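Local structure of TipC2 (Streptococcus intermedius B196, 6DHX) at residues 109-121 with 183-195. The protein probably acts as the immunity protein that recognises and neutralises an antibacterial toxin exported by the type VII secretion system. Residues are numbered along the deposited sequence; the frame is centred on the assembly and turned at random.
Sequences KYTRQDRTLTKSV and YGQVTVKMQWEKW. With SO4 (sulfate ion), chain D.
A parallel edge strand, 187-190, joins the otherwise antiparallel sheet along strand 116-121, beginning with Thr187 N bonded to Arg115 O and ending with Gln191 N on Lys119 O. The pairing is established by a 14° angle between the strand directions and by the alternation of donors: Leu117 N gives to Thr187 O (2.7 Å), Lys189 N to Leu117 O, and Lys119 N to Lys189 O. Beyond the last backbone bond, the Gln191 side-chain carbonyl takes the place of the next backbone acceptor. With CG anti to the backbone N (chi1 -176°) and the chain extended, it brings OE1 to 2.8 Å from Val121 N, almost in line with the CD=OE1 bond. On the hairpin side, Arg115 and Thr116 both face Thr111 and form a G1 beta bulge where this pairing begins, Arg115 giving its O to Thr187 N. Val186 CG2 fits at the edge of the Tyr110 ring, 3.8 Å from CE1, while also reaching Leu117 CB. Leu117, Val188, Lys119 and Met190 share the sheet face toward helix 151-173, where the selenomethionine Met190 and Lys119 run side by side. Trp192 places CH2 3.7 Å from Lys119 CB; its NE1 bonds Asp155 of that helix, and Met190 CG lies 3.3 Å above the ring centre. On the opposite face, water 2 bridges Thr116 OG1 and Lys189 NZ.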
ATOM      1  N   LYS A 109       3.587  -3.742  -3.184  1.00 22.52           N
ATOM      2  CA  LYS A 109       4.598  -2.847  -3.731  1.00 21.22           C
ATOM      3  C   LYS A 109       4.576  -2.938  -5.252  1.00 20.16           C
ATOM      4  O   LYS A 109       4.822  -4.007  -5.799  1.00 21.30           O
ATOM      5  CB  LYS A 109       5.978  -3.225  -3.198  1.00 22.40           C
ATOM      6  CG  LYS A 109       7.057  -2.250  -3.708  1.00 25.09           C
ATOM      7  CD  LYS A 109       8.340  -2.493  -2.892  1.00 35.19           C
ATOM      8  CE  LYS A 109       9.598  -1.871  -3.491  1.00 41.14           C
ATOM      9  NZ  LYS A 109      10.911  -2.206  -2.737  1.00 43.83           N
ATOM     10  N   TYR A 110       4.324  -1.808  -5.921  1.00 20.77           N
ATOM     11  CA  TYR A 110       4.333  -1.769  -7.372  1.00 21.26           C
ATOM     12  C   TYR A 110       5.649  -1.149  -7.834  1.00 20.75           C
ATOM     13  O   TYR A 110       5.905   0.036  -7.571  1.00 21.42           O
ATOM     14  CB  TYR A 110       3.149  -0.969  -7.893  1.00 21.30           C
ATOM     15  CG  TYR A 110       3.254  -0.757  -9.382  1.00 19.99           C
ATOM     16  CD1 TYR A 110       2.908  -1.796 -10.257  1.00 21.01           C
ATOM     17  CD2 TYR A 110       3.707   0.455  -9.904  1.00 21.06           C
ATOM     18  CE1 TYR A 110       2.992  -1.616 -11.613  1.00 19.41           C
ATOM     19  CE2 TYR A 110       3.792   0.662 -11.281  1.00 20.88           C
ATOM     20  CZ  TYR A 110       3.425  -0.392 -12.127  1.00 19.32           C
ATOM     21  OH  TYR A 110       3.479  -0.285 -13.505  1.00 21.87           O
ATOM     22  N   THR A 111       6.480  -1.950  -8.530  1.00 20.23           N
ATOM     23  CA  THR A 111       7.793  -1.517  -8.974  1.00 19.72           C
ATOM     24  C   THR A 111       7.657  -1.030 -10.416  1.00 23.03           C
ATOM     25  O   THR A 111       7.111  -1.738 -11.267  1.00 21.94           O
ATOM     26  CB  THR A 111       8.841  -2.630  -8.844  1.00 22.53           C
ATOM     27  OG1 THR A 111       8.279  -3.940  -9.145  1.00 22.83           O
ATOM     28  CG2 THR A 111       9.328  -2.658  -7.371  1.00 26.99           C
ATOM     29  N   ARG A 112       8.078   0.210 -10.647  1.00 20.93           N
ATOM     30  CA  ARG A 112       7.888   0.860 -11.946  1.00 20.86           C
ATOM     31  C   ARG A 112       8.667   0.174 -13.049  1.00 22.61           C
ATOM     32  O   ARG A 112       8.185   0.075 -14.186  1.00 23.42           O
ATOM     33  CB  ARG A 112       8.340   2.330 -11.858  1.00 19.21           C
ATOM     34  CG  ARG A 112       7.288   3.173 -11.095  1.00 18.95           C
ATOM     35  CD  ARG A 112       6.214   3.668 -12.070  1.00 20.30           C
ATOM     36  NE  ARG A 112       6.725   4.675 -13.008  1.00 20.72           N
ATOM     37  CZ  ARG A 112       5.991   5.225 -13.969  1.00 20.54           C
ATOM     38  NH1 ARG A 112       4.724   4.810 -14.145  1.00 23.98           N
ATOM     39  NH2 ARG A 112       6.542   6.215 -14.746  1.00 20.08           N
ATOM     40  N   GLN A 113       9.891  -0.249 -12.763  1.00 20.63           N
ATOM     41  CA  GLN A 113      10.771  -0.663 -13.852  1.00 21.45           C
ATOM     42  C   GLN A 113      10.378  -2.000 -14.484  1.00 26.83           C
ATOM     43  O   GLN A 113      10.792  -2.249 -15.622  1.00 25.97           O
ATOM     44  CB  GLN A 113      12.244  -0.715 -13.423  1.00 22.73           C
ATOM     45  CG  GLN A 113      12.785   0.700 -12.975  1.00 21.70           C
ATOM     46  CD  GLN A 113      12.419   1.804 -13.968  1.00 24.84           C
ATOM     47  OE1 GLN A 113      12.719   1.703 -15.139  1.00 24.54           O
ATOM     48  NE2 GLN A 113      11.713   2.813 -13.505  1.00 23.08           N
ATOM     49  N   ASP A 114       9.578  -2.831 -13.811  1.00 22.10           N
ATOM     50  CA  ASP A 114       9.152  -4.108 -14.366  1.00 21.82           C
ATOM     51  C   ASP A 114       7.634  -4.224 -14.317  1.00 23.70           C
ATOM     52  O   ASP A 114       7.089  -5.334 -14.515  1.00 25.32           O
ATOM     53  CB  ASP A 114       9.837  -5.271 -13.636  1.00 25.54           C
ATOM     54  CG  ASP A 114       9.539  -5.276 -12.139  1.00 27.41           C
ATOM     55  OD1 ASP A 114       8.741  -4.433 -11.674  1.00 25.87           O
ATOM     56  OD2 ASP A 114      10.110  -6.143 -11.437  1.00 30.73           O
ATOM     57  N   ARG A 115       6.939  -3.096 -14.077  1.00 22.09           N
ATOM     58  CA  ARG A 115       5.479  -3.029 -14.010  1.00 20.26           C
ATOM     59  C   ARG A 115       4.904  -4.211 -13.239  1.00 23.25           C
ATOM     60  O   ARG A 115       4.064  -4.962 -13.734  1.00 22.85           O
ATOM     61  CB  ARG A 115       4.880  -2.947 -15.430  1.00 24.48           C
ATOM     62  CG  ARG A 115       5.236  -1.580 -16.105  1.00 24.04           C
ATOM     63  CD  ARG A 115       4.441  -1.301 -17.414  1.00 33.08           C
ATOM     64  NE  ARG A 115       5.114  -0.276 -18.304  1.00 43.07           N
ATOM     65  CZ  ARG A 115       5.066   1.056 -18.136  1.00 63.72           C
ATOM     66  NH1 ARG A 115       5.689   1.852 -18.997  1.00 64.82           N
ATOM     67  NH2 ARG A 115       4.413   1.620 -17.115  1.00 57.87           N
ATOM     68  N   THR A 116       5.409  -4.417 -12.026  1.00 22.49           N
ATOM     69  CA  THR A 116       5.034  -5.605 -11.259  1.00 21.11           C
ATOM     70  C   THR A 116       4.477  -5.172  -9.916  1.00 20.79           C
ATOM     71  O   THR A 116       5.071  -4.317  -9.246  1.00 22.65           O
ATOM     72  CB  THR A 116       6.260  -6.524 -11.064  1.00 20.06           C
ATOM     73  OG1 THR A 116       6.686  -7.048 -12.342  1.00 24.90           O
ATOM     74  CG2 THR A 116       5.890  -7.729 -10.150  1.00 23.91           C
ATOM     75  N   LEU A 117       3.304  -5.722  -9.538  1.00 22.55           N
ATOM     76  CA  LEU A 117       2.738  -5.555  -8.207  1.00 23.13           C
ATOM     77  C   LEU A 117       3.049  -6.825  -7.407  1.00 26.80           C
ATOM     78  O   LEU A 117       2.598  -7.909  -7.782  1.00 23.55           O
ATOM     79  CB  LEU A 117       1.236  -5.372  -8.305  1.00 18.56           C
ATOM     80  CG  LEU A 117       0.532  -5.280  -6.960  1.00 22.26           C
ATOM     81  CD1 LEU A 117       0.836  -3.898  -6.286  1.00 23.45           C
ATOM     82  CD2 LEU A 117      -0.955  -5.425  -7.162  1.00 26.59           C
ATOM     83  N   THR A 118       3.764  -6.684  -6.306  1.00 21.03           N
ATOM     84  CA  THR A 118       4.143  -7.804  -5.439  1.00 23.93           C
ATOM     85  C   THR A 118       3.409  -7.650  -4.116  1.00 25.81           C
ATOM     86  O   THR A 118       3.575  -6.641  -3.421  1.00 23.61           O
ATOM     87  CB  THR A 118       5.664  -7.832  -5.253  1.00 24.44           C
ATOM     88  OG1 THR A 118       6.306  -7.944  -6.538  1.00 25.73           O
ATOM     89  CG2 THR A 118       6.112  -9.018  -4.387  1.00 28.16           C
ATOM     90  N   LYS A 119       2.583  -8.653  -3.764  1.00 23.72           N
ATOM     91  CA  LYS A 119       1.769  -8.619  -2.557  1.00 26.06           C
ATOM     92  C   LYS A 119       2.456  -9.542  -1.567  1.00 27.49           C
ATOM     93  O   LYS A 119       2.825 -10.666  -1.930  1.00 30.93           O
ATOM     94  CB  LYS A 119       0.329  -9.082  -2.835  1.00 29.64           C
ATOM     95  CG  LYS A 119      -0.402  -8.184  -3.844  1.00 32.78           C
ATOM     96  CD  LYS A 119      -1.525  -8.782  -4.714  1.00 34.18           C
ATOM     97  CE  LYS A 119      -2.726  -9.213  -3.951  1.00 40.04           C
ATOM     98  NZ  LYS A 119      -3.784  -9.674  -4.919  1.00 43.93           N
ATOM     99  N   SER A 120       2.700  -9.058  -0.355  1.00 25.46           N
ATOM    100  CA  SER A 120       3.390  -9.887   0.632  1.00 28.58           C
ATOM    101  C   SER A 120       2.782  -9.619   2.016  1.00 24.65           C
ATOM    102  O   SER A 120       1.955  -8.700   2.199  1.00 24.05           O
ATOM    103  CB  SER A 120       4.903  -9.618   0.555  1.00 31.58           C
ATOM    104  OG  SER A 120       5.214  -8.360   1.090  1.00 38.88           O
ATOM    105  N   VAL A 121       3.153 -10.458   2.985  1.00 26.21           N
ATOM    106  CA  VAL A 121       2.567 -10.440   4.329  1.00 29.16           C
ATOM    107  C   VAL A 121       3.678 -10.399   5.364  1.00 29.34           C
ATOM    108  O   VAL A 121       4.635 -11.195   5.295  1.00 28.08           O
ATOM    109  CB  VAL A 121       1.710 -11.689   4.610  1.00 40.61           C
ATOM    110  CG1 VAL A 121       0.915 -11.439   5.820  1.00 32.12           C
ATOM    111  CG2 VAL A 121       0.827 -12.012   3.493  1.00 43.86           C
ATOM    112  N   TYR A 183      -7.078  -3.686 -13.461  1.00 26.75           N
ATOM    113  CA  TYR A 183      -5.908  -2.858 -13.175  1.00 25.79           C
ATOM    114  C   TYR A 183      -5.200  -2.387 -14.437  1.00 27.92           C
ATOM    115  O   TYR A 183      -4.414  -1.440 -14.358  1.00 27.97           O
ATOM    116  CB  TYR A 183      -4.875  -3.655 -12.371  1.00 30.84           C
ATOM    117  CG  TYR A 183      -5.211  -3.987 -10.944  1.00 30.87           C
ATOM    118  CD1 TYR A 183      -6.291  -3.393 -10.286  1.00 29.44           C
ATOM    119  CD2 TYR A 183      -4.412  -4.875 -10.238  1.00 30.41           C
ATOM    120  CE1 TYR A 183      -6.567  -3.693  -8.959  1.00 27.18           C
ATOM    121  CE2 TYR A 183      -4.668  -5.192  -8.921  1.00 26.86           C
ATOM    122  CZ  TYR A 183      -5.736  -4.616  -8.285  1.00 31.24           C
ATOM    123  OH  TYR A 183      -5.956  -4.959  -6.976  1.00 29.98           O
ATOM    124  N   GLY A 184      -5.376  -3.082 -15.562  1.00 29.19           N
ATOM    125  CA  GLY A 184      -4.574  -2.813 -16.743  1.00 30.83           C
ATOM    126  C   GLY A 184      -3.428  -3.796 -16.886  1.00 31.87           C
ATOM    127  O   GLY A 184      -3.516  -4.931 -16.414  1.00 33.43           O
ATOM    128  N   GLN A 185      -2.354  -3.369 -17.542  1.00 29.13           N
ATOM    129  CA  GLN A 185      -1.238  -4.238 -17.909  1.00 32.85           C
ATOM    130  C   GLN A 185      -0.247  -4.212 -16.759  1.00 33.25           C
ATOM    131  O   GLN A 185       0.526  -3.259 -16.621  1.00 26.93           O
ATOM    132  CB  GLN A 185      -0.591  -3.750 -19.205  1.00 34.41           C
ATOM    133  CG  GLN A 185      -1.315  -4.212 -20.448  1.00 43.16           C
ATOM    134  CD  GLN A 185      -0.556  -3.858 -21.738  1.00 53.06           C
ATOM    135  OE1 GLN A 185      -0.005  -2.771 -21.862  1.00 52.38           O
ATOM    136  NE2 GLN A 185      -0.533  -4.786 -22.697  1.00 59.21           N
ATOM    137  N   VAL A 186      -0.269  -5.245 -15.927  1.00 31.00           N
ATOM    138  CA  VAL A 186       0.584  -5.278 -14.729  1.00 23.12           C
ATOM    139  C   VAL A 186       0.782  -6.740 -14.355  1.00 28.54           C
ATOM    140  O   VAL A 186      -0.159  -7.532 -14.403  1.00 30.80           O
ATOM    141  CB  VAL A 186      -0.025  -4.483 -13.549  1.00 25.34           C
ATOM    142  CG1 VAL A 186      -1.451  -4.940 -13.247  1.00 27.64           C
ATOM    143  CG2 VAL A 186       0.828  -4.672 -12.269  1.00 26.24           C
ATOM    144  N   THR A 187       2.011  -7.097 -13.998  1.00 27.20           N
ATOM    145  CA  THR A 187       2.296  -8.454 -13.547  1.00 33.39           C
ATOM    146  C   THR A 187       2.019  -8.504 -12.052  1.00 31.17           C
ATOM    147  O   THR A 187       2.519  -7.661 -11.303  1.00 27.19           O
ATOM    148  CB  THR A 187       3.741  -8.842 -13.853  1.00 24.19           C
ATOM    149  OG1 THR A 187       3.945  -8.919 -15.292  1.00 27.13           O
ATOM    150  CG2 THR A 187       4.045 -10.234 -13.221  1.00 27.30           C
ATOM    151  N   VAL A 188       1.185  -9.448 -11.599  1.00 26.77           N
ATOM    152  CA  VAL A 188       0.810  -9.486 -10.179  1.00 24.44           C
ATOM    153  C   VAL A 188       1.394 -10.751  -9.562  1.00 26.67           C
ATOM    154  O   VAL A 188       1.182 -11.864 -10.077  1.00 28.75           O
ATOM    155  CB  VAL A 188      -0.715  -9.408  -9.974  1.00 26.02           C
ATOM    156  CG1 VAL A 188      -1.057  -9.572  -8.467  1.00 25.76           C
ATOM    157  CG2 VAL A 188      -1.243  -8.083 -10.439  1.00 26.29           C
ATOM    158  N   LYS A 189       2.179 -10.579  -8.501  1.00 26.69           N
ATOM    159  CA  LYS A 189       2.816 -11.704  -7.811  1.00 29.78           C
ATOM    160  C   LYS A 189       2.350 -11.691  -6.365  1.00 30.97           C
ATOM    161  O   LYS A 189       2.456 -10.674  -5.691  1.00 32.12           O
ATOM    162  CB  LYS A 189       4.332 -11.609  -7.880  1.00 31.41           C
ATOM    163  CG  LYS A 189       4.851 -11.662  -9.301  1.00 43.51           C
ATOM    164  CD  LYS A 189       6.370 -11.682  -9.354  1.00 53.12           C
ATOM    165  CE  LYS A 189       6.859 -11.679 -10.804  1.00 54.43           C
ATOM    166  NZ  LYS A 189       8.342 -11.559 -10.890  1.00 56.04           N
HETATM  167  N   MSE A 190       1.832 -12.818  -5.892  1.00 27.18           N
HETATM  168  CA  MSE A 190       1.224 -12.839  -4.573  1.00 28.93           C
HETATM  169  C   MSE A 190       1.929 -13.883  -3.743  1.00 32.77           C
HETATM  170  O   MSE A 190       1.994 -15.042  -4.151  1.00 31.11           O
HETATM  171  CB  MSE A 190      -0.265 -13.133  -4.723  1.00 41.73           C
HETATM  172  CG  MSE A 190      -1.057 -13.414  -3.484  1.00 45.29           C
HETATM  173 SE   MSE A 190      -2.953 -13.216  -4.040  0.65 47.70          SE
HETATM  174  CE  MSE A 190      -2.646 -12.485  -5.690  1.00 32.62           C
ATOM    175  N   GLN A 191       2.500 -13.446  -2.614  1.00 28.44           N
ATOM    176  CA  GLN A 191       3.288 -14.349  -1.777  1.00 34.34           C
ATOM    177  C   GLN A 191       2.470 -15.555  -1.318  1.00 35.16           C
ATOM    178  O   GLN A 191       2.988 -16.682  -1.237  1.00 35.40           O
ATOM    179  CB  GLN A 191       3.824 -13.588  -0.563  1.00 31.93           C
ATOM    180  CG  GLN A 191       4.758 -14.424   0.333  1.00 36.29           C
ATOM    181  CD  GLN A 191       5.188 -13.688   1.600  1.00 38.86           C
ATOM    182  OE1 GLN A 191       4.633 -12.634   1.964  1.00 37.47           O
ATOM    183  NE2 GLN A 191       6.157 -14.262   2.299  1.00 35.65           N
ATOM    184  N   TRP A 192       1.199 -15.346  -1.005  1.00 31.01           N
ATOM    185  CA  TRP A 192       0.383 -16.390  -0.403  1.00 36.14           C
ATOM    186  C   TRP A 192      -0.394 -17.220  -1.430  1.00 35.97           C
ATOM    187  O   TRP A 192      -1.337 -17.928  -1.054  1.00 39.31           O
ATOM    188  CB  TRP A 192      -0.582 -15.762   0.606  1.00 32.37           C
ATOM    189  CG  TRP A 192      -1.561 -14.756   0.035  1.00 34.72           C
ATOM    190  CD1 TRP A 192      -2.764 -15.016  -0.543  1.00 38.08           C
ATOM    191  CD2 TRP A 192      -1.430 -13.321   0.057  1.00 32.02           C
ATOM    192  NE1 TRP A 192      -3.395 -13.829  -0.894  1.00 37.12           N
ATOM    193  CE2 TRP A 192      -2.589 -12.782  -0.541  1.00 34.81           C
ATOM    194  CE3 TRP A 192      -0.440 -12.449   0.511  1.00 29.87           C
ATOM    195  CZ2 TRP A 192      -2.805 -11.397  -0.664  1.00 35.54           C
ATOM    196  CZ3 TRP A 192      -0.643 -11.071   0.364  1.00 28.09           C
ATOM    197  CH2 TRP A 192      -1.814 -10.562  -0.213  1.00 31.44           C
ATOM    198  N   GLU A 193       0.006 -17.179  -2.702  1.00 36.53           N
ATOM    199  CA  GLU A 193      -0.795 -17.791  -3.760  1.00 41.07           C
ATOM    200  C   GLU A 193      -1.009 -19.271  -3.530  1.00 44.73           C
ATOM    201  O   GLU A 193      -2.071 -19.808  -3.867  1.00 47.34           O
ATOM    202  CB  GLU A 193      -0.119 -17.613  -5.107  1.00 45.08           C
ATOM    203  CG  GLU A 193      -0.924 -18.182  -6.237  1.00 63.48           C
ATOM    204  CD  GLU A 193      -0.146 -18.223  -7.527  1.00 78.01           C
ATOM    205  OE1 GLU A 193       0.755 -17.371  -7.698  1.00 78.22           O
ATOM    206  OE2 GLU A 193      -0.427 -19.112  -8.364  1.00 85.04           O
ATOM    207  N   LYS A 194      -0.026 -19.949  -2.959  1.00 40.15           N
ATOM    208  CA  LYS A 194      -0.157 -21.386  -2.767  1.00 47.38           C
ATOM    209  C   LYS A 194      -0.432 -21.767  -1.319  1.00 48.44           C
ATOM    210  O   LYS A 194      -0.475 -22.956  -1.010  1.00 49.94           O
ATOM    211  CB  LYS A 194       1.089 -22.082  -3.318  1.00 52.49           C
ATOM    212  CG  LYS A 194       1.291 -21.777  -4.801  1.00 57.63           C
ATOM    213  CD  LYS A 194       2.199 -22.753  -5.525  1.00 70.75           C
ATOM    214  CE  LYS A 194       3.667 -22.388  -5.367  1.00 75.83           C
ATOM    215  NZ  LYS A 194       4.369 -22.381  -6.685  1.00 83.08           N
ATOM    216  N   TRP A 195      -0.672 -20.799  -0.436  1.00 46.35           N
ATOM    217  CA  TRP A 195      -0.900 -21.070   0.996  1.00 46.70           C
ATOM    218  C   TRP A 195      -2.313 -21.520   1.331  1.00 49.64           C
ATOM    219  O   TRP A 195      -3.204 -21.560   0.488  1.00 57.17           O
ATOM    220  CB  TRP A 195      -0.608 -19.831   1.836  1.00 45.11           C
ATOM    221  CG  TRP A 195       0.771 -19.345   1.783  1.00 39.98           C
ATOM    222  CD1 TRP A 195       1.814 -19.893   1.094  1.00 45.04           C
ATOM    223  CD2 TRP A 195       1.297 -18.215   2.474  1.00 36.09           C
ATOM    224  NE1 TRP A 195       2.949 -19.162   1.300  1.00 40.19           N
ATOM    225  CE2 TRP A 195       2.668 -18.128   2.148  1.00 35.53           C
ATOM    226  CE3 TRP A 195       0.743 -17.260   3.329  1.00 38.55           C
ATOM    227  CZ2 TRP A 195       3.487 -17.129   2.636  1.00 36.59           C
ATOM    228  CZ3 TRP A 195       1.557 -16.249   3.809  1.00 37.86           C
ATOM    229  CH2 TRP A 195       2.921 -16.196   3.459  1.00 36.57           C
ATOM    230  OXT TRP A 195      -2.597 -21.833   2.485  1.00 56.22           O
TER
HETATM  231  S   SO4 D 301      10.096   6.095 -14.295  1.00 29.44           S
HETATM  232  O1  SO4 D 301       9.567   5.107 -13.373  1.00 31.35           O
HETATM  233  O2  SO4 D 301      10.222   5.547 -15.623  1.00 35.94           O
HETATM  234  O3  SO4 D 301      11.375   6.548 -13.774  1.00 33.28           O
HETATM  235  O4  SO4 D 301       9.154   7.148 -14.411  1.00 31.34           O
HETATM  236  O   HOH W   1       5.268  -6.751 -16.133  1.00 25.88           O
HETATM  237  O   HOH W   2       8.246  -9.199 -12.772  1.00 38.71           O
HETATM  238  O   HOH W   3       6.749 -12.522   4.480  1.00 44.71           O